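Local coordinates for protein polyhedrin (Orgyia pseudotsugata cypovirus 5, PDB 5A8U) that forms the crystalline matrix of viral occlusion bodies, the polyhedra that shield virus particles from the outside environment until insect larvae ingest them, at residues Phe112-Ala122 with Ile156-Leu164; Thr123-Arg134 with Leu149-Ile157. All blocks are in the same frame, centred on the assembly; numbering follows the deposited sequence.

Contact 1: residues Phe112-Ala122 with Ile156-Leu164; sequences FIVQGSVDWNA and IINSKMQPL
At one side of the six-stranded antiparallel sheet, strand 109-115 and the loop that leaves it pack against the turn leading into strand 162-166, with Phe112, Ile157 and Met161 at the apolar end and Trp120, Asn121 and Asn158 at the polar one. The Phe112 ring is approached by two methyl groups: CD1 of Ile157 lies 3.7 Å from its CD2, and CE of Met161 4.0 Å from that same CD2. Met161 bends at its last torsion (chi3 78°), which points CE at both the Phe112 ring and Val114, whose CG2 is 4.0 Å from CE. Strands 109-115 and 162-166 are separated in the sheet by 169-178, yet CD1 of Leu164 meets CG2 of Ile113 at 4.1 Å.

At the other end Asn158 reaches toward the loop with CG anti to its backbone N (chi1 -175°). Its OD1 sits 3.3 Å from CB of Trp120 and accepts a hydrogen bond from Lys173, while ND2 approaches OD1 of Asn121 at 2.9 Å, the amide planes 72° apart. A water accepts from Asn158 N at 2.9 Å and lies 3.3 Å from Trp120 O, to which it may donate. Dispersion thus joins buried side chains of strand 109-115 to Ile157, Met161 and Leu164, whereas polar amide groups and a water lie at the more exposed loop end, with the Lys173 ammonium probably polarising the Asn158 carbonyl.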
loop_
_atom_site.group_PDB
_atom_site.type_symbol
_atom_site.label_atom_id
_atom_site.label_comp_id
_atom_site.label_asym_id
_atom_site.label_seq_id
_atom_site.Cartn_x
_atom_site.Cartn_y
_atom_site.Cartn_z
ATOM N N PHE A 112 16.403 6.535 11.162
ATOM C CA PHE A 112 16.158 5.919 9.868
ATOM C C PHE A 112 17.368 5.019 9.618
ATOM O O PHE A 112 18.502 5.501 9.524
ATOM C CB PHE A 112 16.032 7.023 8.804
ATOM C CG PHE A 112 15.831 6.513 7.381
ATOM C CD1 PHE A 112 14.618 5.962 6.998
ATOM C CD2 PHE A 112 16.836 6.644 6.426
ATOM C CE1 PHE A 112 14.415 5.505 5.692
ATOM C CE2 PHE A 112 16.632 6.204 5.112
ATOM C CZ PHE A 112 15.426 5.645 4.748
ATOM N N ILE A 113 17.139 3.711 9.576
ATOM C CA ILE A 113 18.235 2.752 9.496
ATOM C C ILE A 113 18.133 1.951 8.208
ATOM O O ILE A 113 17.089 1.399 7.902
ATOM C CB ILE A 113 18.207 1.764 10.672
ATOM C CG1 ILE A 113 17.897 2.497 11.980
ATOM C CG2 ILE A 113 19.511 0.975 10.731
ATOM C CD1 ILE A 113 17.606 1.563 13.149
ATOM N N VAL A 114 19.228 1.872 7.462
ATOM C CA VAL A 114 19.224 1.132 6.206
ATOM C C VAL A 114 20.318 0.075 6.287
ATOM O O VAL A 114 21.446 0.403 6.616
ATOM C CB VAL A 114 19.515 2.064 5.010
ATOM C CG1 VAL A 114 19.493 1.273 3.699
ATOM C CG2 VAL A 114 18.491 3.212 4.957
ATOM N N GLN A 115 19.984 -1.185 6.019
ATOM C CA GLN A 115 20.954 -2.275 6.171
ATOM C C GLN A 115 20.956 -3.250 4.979
ATOM O O GLN A 115 19.904 -3.590 4.446
ATOM C CB GLN A 115 20.684 -3.028 7.485
ATOM C CG GLN A 115 21.473 -4.335 7.640
ATOM C CD GLN A 115 21.283 -4.977 9.006
ATOM O OE1 GLN A 115 20.817 -4.330 9.951
ATOM N NE2 GLN A 115 21.650 -6.253 9.120
ATOM N N GLY A 116 22.145 -3.690 4.564
ATOM C CA GLY A 116 22.251 -4.646 3.471
ATOM C C GLY A 116 23.323 -4.177 2.518
ATOM O O GLY A 116 24.047 -3.244 2.841
ATOM N N SER A 117 23.412 -4.795 1.343
ATOM C CA SER A 117 24.354 -4.329 0.320
ATOM C C SER A 117 23.628 -3.295 -0.530
ATOM O O SER A 117 22.945 -3.619 -1.518
ATOM C CB SER A 117 24.860 -5.493 -0.533
ATOM O OG SER A 117 25.794 -5.031 -1.498
ATOM N N VAL A 118 23.769 -2.040 -0.117
ATOM C CA VAL A 118 22.932 -0.944 -0.592
ATOM C C VAL A 118 23.764 0.052 -1.392
ATOM O O VAL A 118 24.924 0.285 -1.084
ATOM C CB VAL A 118 22.267 -0.245 0.621
ATOM C CG1 VAL A 118 21.636 1.134 0.241
ATOM C CG2 VAL A 118 21.260 -1.202 1.284
ATOM N N ASP A 119 23.186 0.592 -2.457
ATOM C CA ASP A 119 23.791 1.728 -3.165
ATOM C C ASP A 119 23.615 2.953 -2.271
ATOM O O ASP A 119 22.680 3.726 -2.458
ATOM C CB ASP A 119 23.084 1.915 -4.523
ATOM C CG ASP A 119 23.734 3.002 -5.398
ATOM O OD1 ASP A 119 24.799 3.530 -5.019
ATOM O OD2 ASP A 119 23.207 3.299 -6.500
ATOM N N TRP A 120 24.493 3.113 -1.279
ATOM C CA TRP A 120 24.299 4.142 -0.255
ATOM C C TRP A 120 24.079 5.553 -0.804
ATOM O O TRP A 120 23.216 6.273 -0.314
ATOM C CB TRP A 120 25.448 4.167 0.753
ATOM C CG TRP A 120 25.787 2.805 1.266
ATOM C CD1 TRP A 120 26.842 2.022 0.888
ATOM C CD2 TRP A 120 25.048 2.039 2.230
ATOM N NE1 TRP A 120 26.813 0.820 1.571
ATOM C CE2 TRP A 120 25.718 0.807 2.390
ATOM C CE3 TRP A 120 23.883 2.276 2.973
ATOM C CZ2 TRP A 120 25.274 -0.182 3.274
ATOM C CZ3 TRP A 120 23.447 1.283 3.853
ATOM C CH2 TRP A 120 24.141 0.078 3.988
ATOM N N ASN A 121 24.848 5.932 -1.819
ATOM C CA ASN A 121 24.749 7.277 -2.391
ATOM C C ASN A 121 23.364 7.593 -2.923
ATOM O O ASN A 121 22.983 8.762 -2.996
ATOM C CB ASN A 121 25.762 7.491 -3.519
ATOM C CG ASN A 121 27.192 7.529 -3.027
ATOM O OD1 ASN A 121 27.470 7.977 -1.916
ATOM N ND2 ASN A 121 28.115 7.080 -3.869
ATOM N N ALA A 122 22.623 6.551 -3.307
ATOM C CA ALA A 122 21.334 6.720 -3.983
ATOM C C ALA A 122 20.127 6.816 -3.032
ATOM O O ALA A 122 19.004 7.037 -3.475
ATOM C CB ALA A 122 21.113 5.597 -5.009
ATOM N N ILE A 156 19.164 13.344 -0.577
ATOM C CA ILE A 156 20.294 12.435 -0.628
ATOM C C ILE A 156 21.010 12.566 0.699
ATOM O O ILE A 156 21.888 13.418 0.863
ATOM C CB ILE A 156 21.235 12.779 -1.802
ATOM C CG1 ILE A 156 20.462 12.679 -3.129
ATOM C CG2 ILE A 156 22.421 11.827 -1.832
ATOM C CD1 ILE A 156 19.967 11.260 -3.424
ATOM N N ILE A 157 20.629 11.715 1.641
ATOM C CA ILE A 157 21.085 11.852 3.017
ATOM C C ILE A 157 22.342 11.071 3.351
ATOM O O ILE A 157 22.825 11.161 4.480
ATOM C CB ILE A 157 19.997 11.412 4.015
ATOM C CG1 ILE A 157 19.486 10.015 3.670
ATOM C CG2 ILE A 157 18.879 12.454 4.078
ATOM C CD1 ILE A 157 18.711 9.382 4.830
ATOM N N ASN A 158 22.870 10.314 2.389
ATOM C CA ASN A 158 23.978 9.407 2.657
ATOM C C ASN A 158 25.082 10.020 3.514
ATOM O O ASN A 158 25.530 9.420 4.492
ATOM C CB ASN A 158 24.583 8.862 1.354
ATOM C CG ASN A 158 25.659 7.833 1.616
ATOM O OD1 ASN A 158 25.490 6.949 2.456
ATOM N ND2 ASN A 158 26.771 7.943 0.909
ATOM N N SER A 159 25.527 11.217 3.164
ATOM C CA SER A 159 26.682 11.774 3.876
ATOM C C SER A 159 26.396 12.073 5.352
ATOM O O SER A 159 27.323 12.086 6.167
ATOM C CB SER A 159 27.270 12.996 3.150
ATOM O OG SER A 159 26.368 14.086 3.134
ATOM N N LYS A 160 25.126 12.286 5.702
ATOM C CA LYS A 160 24.746 12.513 7.105
ATOM C C LYS A 160 24.484 11.209 7.874
ATOM O O LYS A 160 24.319 11.222 9.092
ATOM C CB LYS A 160 23.493 13.394 7.188
ATOM C CG LYS A 160 23.700 14.859 6.818
ATOM C CD LYS A 160 22.418 15.641 7.088
ATOM C CE LYS A 160 22.688 17.144 7.227
ATOM N NZ LYS A 160 21.554 17.877 7.881
ATOM N N MET A 161 24.428 10.085 7.172
ATOM C CA MET A 161 24.193 8.813 7.856
ATOM C C MET A 161 25.475 8.298 8.514
ATOM O O MET A 161 26.576 8.522 7.998
ATOM C CB MET A 161 23.633 7.784 6.882
ATOM C CG MET A 161 22.374 8.270 6.179
ATOM S SD MET A 161 21.604 6.944 5.219
ATOM C CE MET A 161 20.785 6.029 6.520
ATOM N N GLN A 162 25.318 7.633 9.660
ATOM C CA GLN A 162 26.433 7.110 10.419
ATOM C C GLN A 162 26.594 5.631 10.129
ATOM O O GLN A 162 25.625 4.881 10.150
ATOM C CB GLN A 162 26.195 7.325 11.916
ATOM C CG GLN A 162 25.991 8.777 12.304
ATOM C CD GLN A 162 25.785 8.931 13.791
ATOM O OE1 GLN A 162 26.513 8.343 14.579
ATOM N NE2 GLN A 162 24.789 9.706 14.183
ATOM N N PRO A 163 27.832 5.193 9.882
ATOM C CA PRO A 163 28.048 3.777 9.576
ATOM C C PRO A 163 27.866 2.910 10.818
ATOM O O PRO A 163 28.336 3.251 11.904
ATOM C CB PRO A 163 29.509 3.735 9.110
ATOM C CG PRO A 163 29.914 5.156 8.890
ATOM C CD PRO A 163 29.086 5.968 9.828
ATOM N N LEU A 164 27.146 1.812 10.659
ATOM C CA LEU A 164 26.942 0.866 11.747
ATOM C C LEU A 164 27.595 -0.454 11.347
ATOM O O LEU A 164 27.231 -1.068 10.339
ATOM C CB LEU A 164 25.444 0.673 12.045
ATOM C CG LEU A 164 24.604 1.937 12.293
ATOM C CD1 LEU A 164 23.130 1.586 12.607
ATOM C CD2 LEU A 164 25.188 2.795 13.396
HETATM O O HOH W 1 21.806 9.219 -0.046
#

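Contact 2: residues Thr123-Arg134 with Leu149-Ile157; sequences TRLRFFGPDGSR and LLNAAEDII
Three arginines from 123-134 converge on Asn151 and Asp155, each presenting its guanidinium differently. Arg124 lies flat against the Asn151 amide, the planes 13° apart, and OD1 of Asn151 sits 3.2 Å above the centre of the guanidinium in a stack, while NH1 pairs with Glu193. Arg126 meets the same oxygen edge-on: NH2 donates to Asn151 OD1 over 2.8 Å, the oxygen lying in the guanidinium plane and NH2 in the carbonyl plane although these planes are 48° apart, and NE adds a longer bond from above the amide plane. Arg134, bent at chi2, sends NH2 to the syn lone pair of Asp155 OD1 at 2.7 Å in a nearly straight salt bridge (175°). OD2 of that carboxylate accepts from Ala152 N and a water.

Leu125 N donates to Asp155 O at 3.0 Å, and CB of Leu125 packs on CD1 of Ile157 at 3.6 Å. Arg126 also pairs with Glu193 and with Ser219 of the third subunit. The buried Asp155 carboxylate is therefore held by Arg134, a backbone N-H and a water, with Arg126 at longer range, which would probably favour its ionised form, while Asn151 OD1 is shared between an arginine edge and an arginine face.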
loop_
_atom_site.group_PDB
_atom_site.type_symbol
_atom_site.label_atom_id
_atom_site.label_comp_id
_atom_site.label_asym_id
_atom_site.label_seq_id
_atom_site.Cartn_x
_atom_site.Cartn_y
_atom_site.Cartn_z
ATOM N N THR A 123 20.357 6.656 -1.738
ATOM C CA THR A 123 19.247 6.693 -0.791
ATOM C C THR A 123 18.563 8.056 -0.781
ATOM O O THR A 123 19.236 9.089 -0.685
ATOM C CB THR A 123 19.757 6.354 0.624
ATOM O OG1 THR A 123 20.271 5.013 0.621
ATOM C CG2 THR A 123 18.644 6.483 1.647
ATOM N N ARG A 124 17.233 8.049 -0.866
ATOM C CA ARG A 124 16.431 9.267 -0.671
ATOM C C ARG A 124 15.575 9.177 0.575
ATOM O O ARG A 124 14.890 8.177 0.786
ATOM C CB ARG A 124 15.498 9.494 -1.863
ATOM C CG ARG A 124 16.217 9.950 -3.110
ATOM C CD ARG A 124 15.283 9.868 -4.308
ATOM N NE ARG A 124 15.769 10.629 -5.454
ATOM C CZ ARG A 124 15.318 10.467 -6.694
ATOM N NH1 ARG A 124 14.403 9.537 -6.950
ATOM N NH2 ARG A 124 15.798 11.216 -7.677
ATOM N N LEU A 125 15.567 10.246 1.370
ATOM C CA LEU A 125 14.629 10.360 2.477
ATOM C C LEU A 125 13.968 11.709 2.279
ATOM O O LEU A 125 14.648 12.740 2.285
ATOM C CB LEU A 125 15.345 10.302 3.832
ATOM C CG LEU A 125 14.473 10.546 5.079
ATOM C CD1 LEU A 125 13.277 9.583 5.198
ATOM C CD2 LEU A 125 15.337 10.537 6.353
ATOM N N ARG A 126 12.656 11.718 2.064
ATOM C CA ARG A 126 11.970 12.986 1.831
ATOM C C ARG A 126 11.091 13.383 2.998
ATOM O O ARG A 126 10.309 12.566 3.499
ATOM C CB ARG A 126 11.065 12.904 0.591
ATOM C CG ARG A 126 11.752 12.450 -0.707
ATOM C CD ARG A 126 10.798 12.617 -1.896
ATOM N NE ARG A 126 11.289 12.003 -3.134
ATOM C CZ ARG A 126 11.017 10.759 -3.514
ATOM N NH1 ARG A 126 10.257 9.969 -2.745
ATOM N NH2 ARG A 126 11.505 10.291 -4.662
ATOM N N PHE A 127 11.180 14.646 3.408
ATOM C CA PHE A 127 10.301 15.163 4.461
ATOM C C PHE A 127 9.191 16.042 3.905
ATOM O O PHE A 127 9.414 16.824 2.975
ATOM C CB PHE A 127 11.111 15.948 5.491
ATOM C CG PHE A 127 11.878 15.070 6.430
ATOM C CD1 PHE A 127 11.203 14.317 7.378
ATOM C CD2 PHE A 127 13.261 14.995 6.372
ATOM C CE1 PHE A 127 11.881 13.492 8.252
ATOM C CE2 PHE A 127 13.963 14.165 7.257
ATOM C CZ PHE A 127 13.267 13.410 8.197
ATOM N N PHE A 128 8.002 15.893 4.481
ATOM C CA PHE A 128 6.829 16.678 4.118
ATOM C C PHE A 128 6.213 17.159 5.417
ATOM O O PHE A 128 6.453 16.595 6.484
ATOM C CB PHE A 128 5.796 15.811 3.368
ATOM C CG PHE A 128 6.350 15.136 2.136
ATOM C CD1 PHE A 128 7.085 13.959 2.244
ATOM C CD2 PHE A 128 6.139 15.683 0.881
ATOM C CE1 PHE A 128 7.606 13.344 1.119
ATOM C CE2 PHE A 128 6.645 15.066 -0.251
ATOM C CZ PHE A 128 7.384 13.903 -0.130
ATOM N N GLY A 129 5.436 18.229 5.330
ATOM C CA GLY A 129 4.656 18.682 6.472
ATOM C C GLY A 129 3.472 17.771 6.716
ATOM O O GLY A 129 3.248 16.798 5.981
ATOM N N PRO A 130 2.703 18.065 7.771
ATOM C CA PRO A 130 1.562 17.228 8.153
ATOM C C PRO A 130 0.434 17.274 7.115
ATOM O O PRO A 130 -0.412 16.374 7.099
ATOM C CB PRO A 130 1.108 17.835 9.496
ATOM C CG PRO A 130 1.670 19.203 9.512
ATOM C CD PRO A 130 2.927 19.188 8.703
ATOM N N ASP A 131 0.451 18.294 6.264
ATOM C CA ASP A 131 -0.520 18.458 5.183
ATOM C C ASP A 131 -0.014 17.905 3.845
ATOM O O ASP A 131 -0.682 18.073 2.818
ATOM C CB ASP A 131 -0.815 19.941 4.993
ATOM C CG ASP A 131 0.422 20.728 4.596
ATOM O OD1 ASP A 131 1.555 20.238 4.847
ATOM O OD2 ASP A 131 0.264 21.832 4.034
ATOM N N GLY A 132 1.161 17.278 3.840
ATOM C CA GLY A 132 1.724 16.766 2.596
ATOM C C GLY A 132 2.531 17.781 1.789
ATOM O O GLY A 132 3.060 17.454 0.718
ATOM N N SER A 133 2.647 19.007 2.295
ATOM C CA SER A 133 3.487 20.009 1.652
ATOM C C SER A 133 4.945 19.586 1.739
ATOM O O SER A 133 5.403 19.103 2.767
ATOM C CB SER A 133 3.316 21.392 2.293
ATOM O OG SER A 133 3.610 21.354 3.684
ATOM N N ARG A 134 5.672 19.767 0.644
ATOM C CA ARG A 134 7.085 19.451 0.598
ATOM C C ARG A 134 7.846 20.350 1.560
ATOM O O ARG A 134 7.718 21.568 1.511
ATOM C CB ARG A 134 7.599 19.673 -0.822
ATOM C CG ARG A 134 8.983 19.173 -1.043
ATOM C CD ARG A 134 9.051 17.683 -0.850
ATOM N NE ARG A 134 10.196 17.158 -1.578
ATOM C CZ ARG A 134 11.317 16.744 -1.011
ATOM N NH1 ARG A 134 11.431 16.747 0.307
ATOM N NH2 ARG A 134 12.299 16.282 -1.771
ATOM N N LEU A 149 9.531 20.953 -5.393
ATOM C CA LEU A 149 10.494 20.043 -5.989
ATOM C C LEU A 149 10.419 18.733 -5.219
ATOM O O LEU A 149 10.758 18.687 -4.034
ATOM C CB LEU A 149 11.898 20.650 -5.862
ATOM C CG LEU A 149 13.120 19.832 -6.274
ATOM C CD1 LEU A 149 13.064 19.477 -7.748
ATOM C CD2 LEU A 149 14.401 20.609 -5.943
ATOM N N LEU A 150 9.979 17.661 -5.879
ATOM C CA LEU A 150 9.833 16.385 -5.184
ATOM C C LEU A 150 11.134 15.598 -5.044
ATOM O O LEU A 150 11.245 14.738 -4.177
ATOM C CB LEU A 150 8.722 15.512 -5.793
ATOM C CG LEU A 150 7.317 16.101 -5.669
ATOM C CD1 LEU A 150 6.244 15.087 -6.073
ATOM C CD2 LEU A 150 7.089 16.570 -4.241
ATOM N N ASN A 151 12.118 15.891 -5.888
ATOM C CA ASN A 151 13.435 15.273 -5.760
ATOM C C ASN A 151 14.490 16.358 -5.590
ATOM O O ASN A 151 15.002 16.891 -6.567
ATOM C CB ASN A 151 13.741 14.402 -6.972
ATOM C CG ASN A 151 12.921 13.130 -6.984
ATOM O OD1 ASN A 151 12.840 12.419 -5.978
ATOM N ND2 ASN A 151 12.292 12.847 -8.111
ATOM N N ALA A 152 14.786 16.688 -4.337
ATOM C CA ALA A 152 15.722 17.756 -4.009
ATOM C C ALA A 152 17.101 17.201 -3.682
ATOM O O ALA A 152 17.245 16.019 -3.344
ATOM C CB ALA A 152 15.192 18.573 -2.832
ATOM N N ALA A 153 18.128 18.041 -3.782
ATOM C CA ALA A 153 19.479 17.611 -3.438
ATOM C C ALA A 153 19.558 17.019 -2.029
ATOM O O ALA A 153 20.283 16.038 -1.787
ATOM C CB ALA A 153 20.463 18.779 -3.571
ATOM N N GLU A 154 18.803 17.621 -1.116
ATOM C CA GLU A 154 18.857 17.277 0.298
ATOM C C GLU A 154 18.190 15.946 0.641
ATOM O O GLU A 154 18.335 15.441 1.759
ATOM C CB GLU A 154 18.243 18.403 1.139
ATOM C CG GLU A 154 19.057 19.698 1.120
ATOM C CD GLU A 154 18.677 20.647 -0.013
ATOM O OE1 GLU A 154 17.888 20.265 -0.912
ATOM O OE2 GLU A 154 19.174 21.797 0.004
ATOM N N ASP A 155 17.472 15.366 -0.311
ATOM C CA ASP A 155 16.893 14.046 -0.086
ATOM C C ASP A 155 18.014 13.019 0.007
ATOM O O ASP A 155 17.836 11.951 0.557
ATOM C CB ASP A 155 15.984 13.638 -1.252
ATOM C CG ASP A 155 14.825 14.585 -1.461
ATOM O OD1 ASP A 155 14.493 15.370 -0.546
ATOM O OD2 ASP A 155 14.227 14.514 -2.551
ATOM N N ILE A 156 19.164 13.344 -0.577
ATOM C CA ILE A 156 20.294 12.435 -0.628
ATOM C C ILE A 156 21.010 12.566 0.699
ATOM O O ILE A 156 21.888 13.418 0.863
ATOM C CB ILE A 156 21.235 12.779 -1.802
ATOM C CG1 ILE A 156 20.462 12.679 -3.129
ATOM C CG2 ILE A 156 22.421 11.827 -1.832
ATOM C CD1 ILE A 156 19.967 11.260 -3.424
ATOM N N ILE A 157 20.629 11.715 1.641
ATOM C CA ILE A 157 21.085 11.852 3.017
ATOM C C ILE A 157 22.342 11.071 3.351
ATOM O O ILE A 157 22.825 11.161 4.480
ATOM C CB ILE A 157 19.997 11.412 4.015
ATOM C CG1 ILE A 157 19.486 10.015 3.670
ATOM C CG2 ILE A 157 18.879 12.454 4.078
ATOM C CD1 ILE A 157 18.711 9.382 4.830
HETATM O O HOH W 2 16.139 13.566 -4.637
HETATM O O HOH W 3 16.366 14.619 3.837
#

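Following the chain from the N terminus, strand 109-115 of the six-stranded sheet comes after three earlier strands; the chain then turns through the loop to Ala122 and enters strand 124-128, an outer strand of the three-stranded sheet. After the turn at Gly129-Gly132 and short strands 134-135 and 142-143, it returns as 149-157, closing the inner loop at contact 2. Continuing into 156-164, it closes the wider loop at contact 1, so contact 2 is nested within contact 1. Ile156 and Ile157 belong to both. The contacts touch where Phe112 packs on Thr123 and Leu125, tying the two sheets together, and contact 2 also borders the third subunit.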